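Local coordinates for geranyltranstransferase (Enterococcus faecalis, PDB 3P8L), which probably catalyses the condensation of isopentenyl diphosphate with geranyl diphosphate to give farnesyl diphosphate, with magnesium as cofactor, at residues V62-K67 and E290-L295; A201-E206 and A282-F287. All coordinates share one frame; numbering follows the deposited sequence. Where two conformers were deposited one is given.

Interaction 1: V62-K67 and E290-L295; sequences VAAFQK and EHLANL
H291 sets CG beside its backbone N and trans to its carbonyl carbon (chi1 -79°), and a chi2 of -69° then turns the imidazole broadside to A63. The contact belongs to the all-helical isoprenoid synthase fold, where the last turn of helix 53-64 packs against helix 289-298, which lies near the C-terminus. The methyl CB of A63 sits 3.9 Å from the ring centroid of H291, only 3° off the normal, a well-centred CH-pi contact. A64 N comes in obliquely, 4.1 Å from H291 CD2. The F13 ring also meets the imidazole, the two planes well inclined to each other. NE2 is hydrogen-bonded to the backbone O of H8, a residue of the N-terminal histidine tag and so of the construct, not the native protein; this buried nitrogen is satisfied and the bond helps fix the turn of the ring. One step on, L292 brings its branch point alongside A64; F214 of helix 205-230 and L277 of helix 259-283 also touch the leucine. Small alanines let the two backbones come close, with A64 CA 5.6 Å from H291 CA. The A64 methyl CB completes the fit, resting 4.2 Å from both CG and CD1 of L292.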
loop_
_atom_site.group_PDB
_atom_site.type_symbol
_atom_site.label_atom_id
_atom_site.label_comp_id
_atom_site.label_asym_id
_atom_site.label_seq_id
_atom_site.Cartn_x
_atom_site.Cartn_y
_atom_site.Cartn_z
ATOM N N VAL A 62 4.516 -23.025 7.206
ATOM C CA VAL A 62 4.018 -23.224 8.570
ATOM C C VAL A 62 3.765 -24.732 8.836
ATOM O O VAL A 62 4.093 -25.243 9.920
ATOM C CB VAL A 62 2.746 -22.368 8.831
ATOM C CG1 VAL A 62 2.131 -22.659 10.205
ATOM C CG2 VAL A 62 3.071 -20.874 8.722
ATOM N N ALA A 63 3.220 -25.431 7.836
ATOM C CA ALA A 63 2.973 -26.879 7.913
ATOM C C ALA A 63 4.266 -27.678 8.063
ATOM O O ALA A 63 4.339 -28.584 8.890
ATOM C CB ALA A 63 2.181 -27.371 6.709
ATOM N N ALA A 64 5.268 -27.319 7.265
ATOM C CA ALA A 64 6.608 -27.900 7.349
ATOM C C ALA A 64 7.232 -27.870 8.760
ATOM O O ALA A 64 7.944 -28.799 9.124
ATOM C CB ALA A 64 7.530 -27.243 6.344
ATOM N N PHE A 65 6.952 -26.822 9.538
ATOM C CA PHE A 65 7.456 -26.707 10.925
ATOM C C PHE A 65 6.472 -27.219 11.982
ATOM O O PHE A 65 6.616 -26.922 13.175
ATOM C CB PHE A 65 7.873 -25.265 11.255
ATOM C CG PHE A 65 9.019 -24.766 10.434
ATOM C CD1 PHE A 65 8.804 -23.834 9.428
ATOM C CD2 PHE A 65 10.314 -25.237 10.651
ATOM C CE1 PHE A 65 9.844 -23.371 8.650
ATOM C CE2 PHE A 65 11.368 -24.776 9.873
ATOM C CZ PHE A 65 11.131 -23.840 8.867
ATOM N N GLN A 66 5.478 -27.974 11.519
ATOM C CA GLN A 66 4.542 -28.724 12.343
ATOM C C GLN A 66 3.780 -27.869 13.342
ATOM O O GLN A 66 3.569 -28.266 14.488
ATOM C CB GLN A 66 5.240 -29.920 13.017
ATOM C CG GLN A 66 5.595 -31.047 12.031
ATOM C CD GLN A 66 6.615 -32.041 12.577
ATOM O OE1 GLN A 66 6.880 -32.080 13.776
ATOM N NE2 GLN A 66 7.189 -32.850 11.694
ATOM N N LYS A 67 3.386 -26.680 12.899
ATOM C CA LYS A 67 2.570 -25.791 13.716
ATOM C C LYS A 67 1.125 -25.886 13.250
ATOM O O LYS A 67 0.865 -25.957 12.050
ATOM C CB LYS A 67 3.085 -24.358 13.602
ATOM C CG LYS A 67 2.226 -23.322 14.307
ATOM C CD LYS A 67 2.765 -21.928 14.074
ATOM C CE LYS A 67 1.667 -20.978 13.632
ATOM N NZ LYS A 67 0.441 -21.058 14.455
ATOM N N GLU A 290 8.710 -32.808 3.361
ATOM C CA GLU A 290 7.924 -33.168 2.163
ATOM C C GLU A 290 7.003 -32.046 1.715
ATOM O O GLU A 290 6.768 -31.897 0.526
ATOM C CB GLU A 290 7.086 -34.437 2.361
ATOM C CG GLU A 290 7.609 -35.428 3.388
ATOM C CD GLU A 290 7.020 -35.191 4.775
ATOM O OE1 GLU A 290 5.772 -35.098 4.896
ATOM O OE2 GLU A 290 7.810 -35.102 5.742
ATOM N N HIS A 291 6.480 -31.273 2.663
ATOM C CA HIS A 291 5.641 -30.124 2.331
ATOM C C HIS A 291 6.350 -29.173 1.364
ATOM O O HIS A 291 5.829 -28.875 0.291
ATOM C CB HIS A 291 5.154 -29.403 3.584
ATOM C CG HIS A 291 4.007 -30.086 4.248
ATOM N ND1 HIS A 291 2.751 -30.136 3.684
ATOM C CD2 HIS A 291 3.926 -30.766 5.417
ATOM C CE1 HIS A 291 1.940 -30.809 4.482
ATOM N NE2 HIS A 291 2.626 -31.193 5.544
ATOM N N LEU A 292 7.556 -28.758 1.723
ATOM C CA LEU A 292 8.323 -27.889 0.852
ATOM C C LEU A 292 9.005 -28.617 -0.311
ATOM O O LEU A 292 9.056 -28.071 -1.416
ATOM C CB LEU A 292 9.302 -27.041 1.665
ATOM C CG LEU A 292 8.663 -25.967 2.557
ATOM C CD1 LEU A 292 9.722 -25.257 3.394
ATOM C CD2 LEU A 292 7.897 -24.963 1.723
ATOM N N ALA A 293 9.486 -29.849 -0.082
ATOM C CA ALA A 293 10.067 -30.676 -1.163
ATOM C C ALA A 293 9.103 -30.993 -2.304
ATOM O O ALA A 293 9.517 -30.996 -3.468
ATOM C CB ALA A 293 10.682 -31.971 -0.615
ATOM N N ASN A 294 7.836 -31.261 -1.976
ATOM C CA ASN A 294 6.805 -31.543 -2.982
ATOM C C ASN A 294 6.548 -30.345 -3.904
ATOM O O ASN A 294 6.302 -30.505 -5.095
ATOM C CB ASN A 294 5.495 -31.987 -2.312
ATOM C CG ASN A 294 4.333 -32.055 -3.281
ATOM O OD1 ASN A 294 4.271 -32.942 -4.129
ATOM N ND2 ASN A 294 3.409 -31.110 -3.163
ATOM N N LEU A 295 6.591 -29.141 -3.338
ATOM C CA LEU A 295 6.427 -27.924 -4.155
ATOM C C LEU A 295 7.560 -27.777 -5.174
ATOM O O LEU A 295 7.331 -27.377 -6.311
ATOM C CB LEU A 295 6.301 -26.671 -3.280
ATOM C CG LEU A 295 5.000 -26.550 -2.468
ATOM C CD1 LEU A 295 5.081 -25.369 -1.549
ATOM C CD2 LEU A 295 3.755 -26.449 -3.343
#

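Interaction 2: A201-E206 and A282-F287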
loop_
_atom_site.group_PDB
_atom_site.type_symbol
_atom_site.label_atom_id
_atom_site.label_comp_id
_atom_site.label_asym_id
_atom_site.label_seq_id
_atom_site.Cartn_x
_atom_site.Cartn_y
_atom_site.Cartn_z
ATOM N N ALA A 201 6.090 -19.409 12.387
ATOM C CA ALA A 201 6.435 -20.659 13.051
ATOM C C ALA A 201 7.521 -20.492 14.129
ATOM O O ALA A 201 8.049 -21.491 14.639
ATOM C CB ALA A 201 6.859 -21.692 12.020
ATOM N N ASN A 202 7.849 -19.237 14.449
ATOM C CA ASN A 202 8.857 -18.885 15.461
ATOM C C ASN A 202 10.261 -19.445 15.251
ATOM O O ASN A 202 10.937 -19.810 16.212
ATOM C CB ASN A 202 8.365 -19.214 16.878
ATOM C CG ASN A 202 8.219 -17.977 17.736
ATOM O OD1 ASN A 202 7.108 -17.594 18.099
ATOM N ND2 ASN A 202 9.343 -17.336 18.055
ATOM N N GLN A 203 10.693 -19.497 13.997
ATOM C CA GLN A 203 12.015 -19.991 13.650
ATOM C C GLN A 203 13.098 -18.949 13.877
ATOM O O GLN A 203 12.807 -17.750 13.993
ATOM C CB GLN A 203 12.031 -20.466 12.205
ATOM C CG GLN A 203 11.096 -21.638 11.962
ATOM C CD GLN A 203 11.439 -22.837 12.834
ATOM O OE1 GLN A 203 12.508 -23.426 12.707
ATOM N NE2 GLN A 203 10.523 -23.212 13.700
ATOM N N THR A 204 14.348 -19.405 13.929
ATOM C CA THR A 204 15.463 -18.519 14.234
ATOM C C THR A 204 15.863 -17.762 12.985
ATOM O O THR A 204 15.436 -18.105 11.875
ATOM C CB THR A 204 16.706 -19.281 14.795
ATOM O OG1 THR A 204 17.205 -20.195 13.805
ATOM C CG2 THR A 204 16.356 -20.039 16.080
ATOM N N GLU A 205 16.698 -16.749 13.187
ATOM C CA GLU A 205 17.258 -15.936 12.129
ATOM C C GLU A 205 18.054 -16.781 11.153
ATOM O O GLU A 205 18.146 -16.459 9.971
ATOM C CB GLU A 205 18.151 -14.845 12.733
ATOM C CG GLU A 205 18.174 -13.551 11.928
ATOM C CD GLU A 205 16.783 -12.951 11.734
ATOM O OE1 GLU A 205 16.140 -12.604 12.747
ATOM O OE2 GLU A 205 16.338 -12.827 10.568
ATOM N N GLU A 206 18.616 -17.871 11.662
ATOM C CA GLU A 206 19.411 -18.791 10.866
ATOM C C GLU A 206 18.502 -19.582 9.908
ATOM O O GLU A 206 18.815 -19.745 8.725
ATOM C CB GLU A 206 20.181 -19.738 11.804
ATOM C CG GLU A 206 21.680 -19.853 11.515
ATOM C CD GLU A 206 22.020 -20.951 10.512
ATOM O OE1 GLU A 206 21.703 -20.785 9.312
ATOM O OE2 GLU A 206 22.619 -21.974 10.925
ATOM N N ALA A 282 18.557 -30.670 9.037
ATOM C CA ALA A 282 19.658 -30.822 9.996
ATOM C C ALA A 282 19.538 -29.864 11.186
ATOM O O ALA A 282 19.825 -30.243 12.321
ATOM C CB ALA A 282 21.000 -30.637 9.298
ATOM N N ASN A 283 19.098 -28.636 10.918
ATOM C CA ASN A 283 18.975 -27.597 11.944
ATOM C C ASN A 283 17.704 -27.691 12.791
ATOM O O ASN A 283 17.658 -27.156 13.900
ATOM C CB ASN A 283 19.043 -26.202 11.305
ATOM C CG ASN A 283 20.463 -25.761 10.977
ATOM O OD1 ASN A 283 20.923 -24.725 11.460
ATOM N ND2 ASN A 283 21.159 -26.534 10.145
ATOM N N VAL A 284 16.665 -28.338 12.262
ATOM C CA VAL A 284 15.361 -28.396 12.942
ATOM C C VAL A 284 14.854 -29.840 13.095
ATOM O O VAL A 284 14.664 -30.543 12.097
ATOM C CB VAL A 284 14.281 -27.491 12.244
ATOM C CG1 VAL A 284 12.926 -27.594 12.940
ATOM C CG2 VAL A 284 14.725 -26.032 12.217
ATOM N N PRO A 285 14.649 -30.285 14.355
ATOM C CA PRO A 285 14.117 -31.620 14.652
ATOM C C PRO A 285 12.696 -31.821 14.112
ATOM O O PRO A 285 12.484 -32.676 13.249
ATOM C CB PRO A 285 14.142 -31.683 16.191
ATOM C CG PRO A 285 14.288 -30.271 16.657
ATOM C CD PRO A 285 15.043 -29.563 15.580
ATOM N N ASN A 286 11.749 -31.025 14.604
ATOM C CA ASN A 286 10.365 -31.075 14.150
ATOM C C ASN A 286 10.198 -30.384 12.797
ATOM O O ASN A 286 9.887 -29.193 12.721
ATOM C CB ASN A 286 9.439 -30.455 15.199
ATOM C CG ASN A 286 9.388 -31.265 16.485
ATOM O OD1 ASN A 286 9.847 -30.813 17.533
ATOM N ND2 ASN A 286 8.837 -32.475 16.406
ATOM N N PHE A 287 10.417 -31.147 11.732
ATOM C CA PHE A 287 10.375 -30.599 10.388
ATOM C C PHE A 287 9.897 -31.619 9.350
ATOM O O PHE A 287 10.583 -32.605 9.081
ATOM C CB PHE A 287 11.746 -30.032 10.008
ATOM C CG PHE A 287 11.754 -29.275 8.715
ATOM C CD1 PHE A 287 11.047 -28.084 8.586
ATOM C CD2 PHE A 287 12.481 -29.742 7.631
ATOM C CE1 PHE A 287 11.049 -27.376 7.390
ATOM C CE2 PHE A 287 12.492 -29.045 6.431
ATOM C CZ PHE A 287 11.766 -27.861 6.307
#
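A Schellman motif with N202 as its C-prime residue ends helix 175-200 and leads into Q203, which faces V284, just past the C-terminal end of helix 259-283. The joint is tight: T204 is already the N-cap of helix 205-230, its OG1 reaching V207 N in a weak hydrogen bond. The Q203 chain bends at chi2 (-59°), folding the amide back over its own turn, where NE2 donates to A201 O at 3.2 Å. The N-H...O angle is 160°; the acceptor lies close to the plane of the Q203 amide, but the donor stands well above the A201 carbonyl plane. This bond helps fix the rotation of the amide, and OE1 is left facing the valine, 3.5 Å from V284 CG2 and 4.2 Å from V284 CG1. The two side chains approach from opposite directions. Nearer the solvent E206 and N283 cross at about a right angle, their carboxylate and amide planes 86° apart. E206 OE2 lies 3.3 Å from N283 OD1, while the N283 ND2 group turns back to a weak hydrogen bond with K279 O in its own helix. Two acceptor oxygens this close make no bond and, if E206 is charged, probably repel each other mildly. What joins the segments is the contact of Q203 OE1 with the V284 methyls; no polar bond runs between them.

The centres of interactions 1 and 2 lie about 12 Å apart, on the same side of the chain's centre. Interaction 2 is nested within the loop that interaction 1 closes: the order is 62-67, 201-206, 282-287, 290-295. Helices 259-283 and 289-298 follow each other in the chain, so their connecting turn links the two sites directly. F65, just after helix 53-64, reaches from interaction 1 into interaction 2, its CE2 3.3 Å from Q203 OE1 and 3.6 Å from F287 CD1. A weak hydrogen bond joins Q66 OE1 to N286 ND2. These ties couple the packing of helix 53-64 on 289-298 to the meeting of the 175-200/205-230 turn with the end of 259-283.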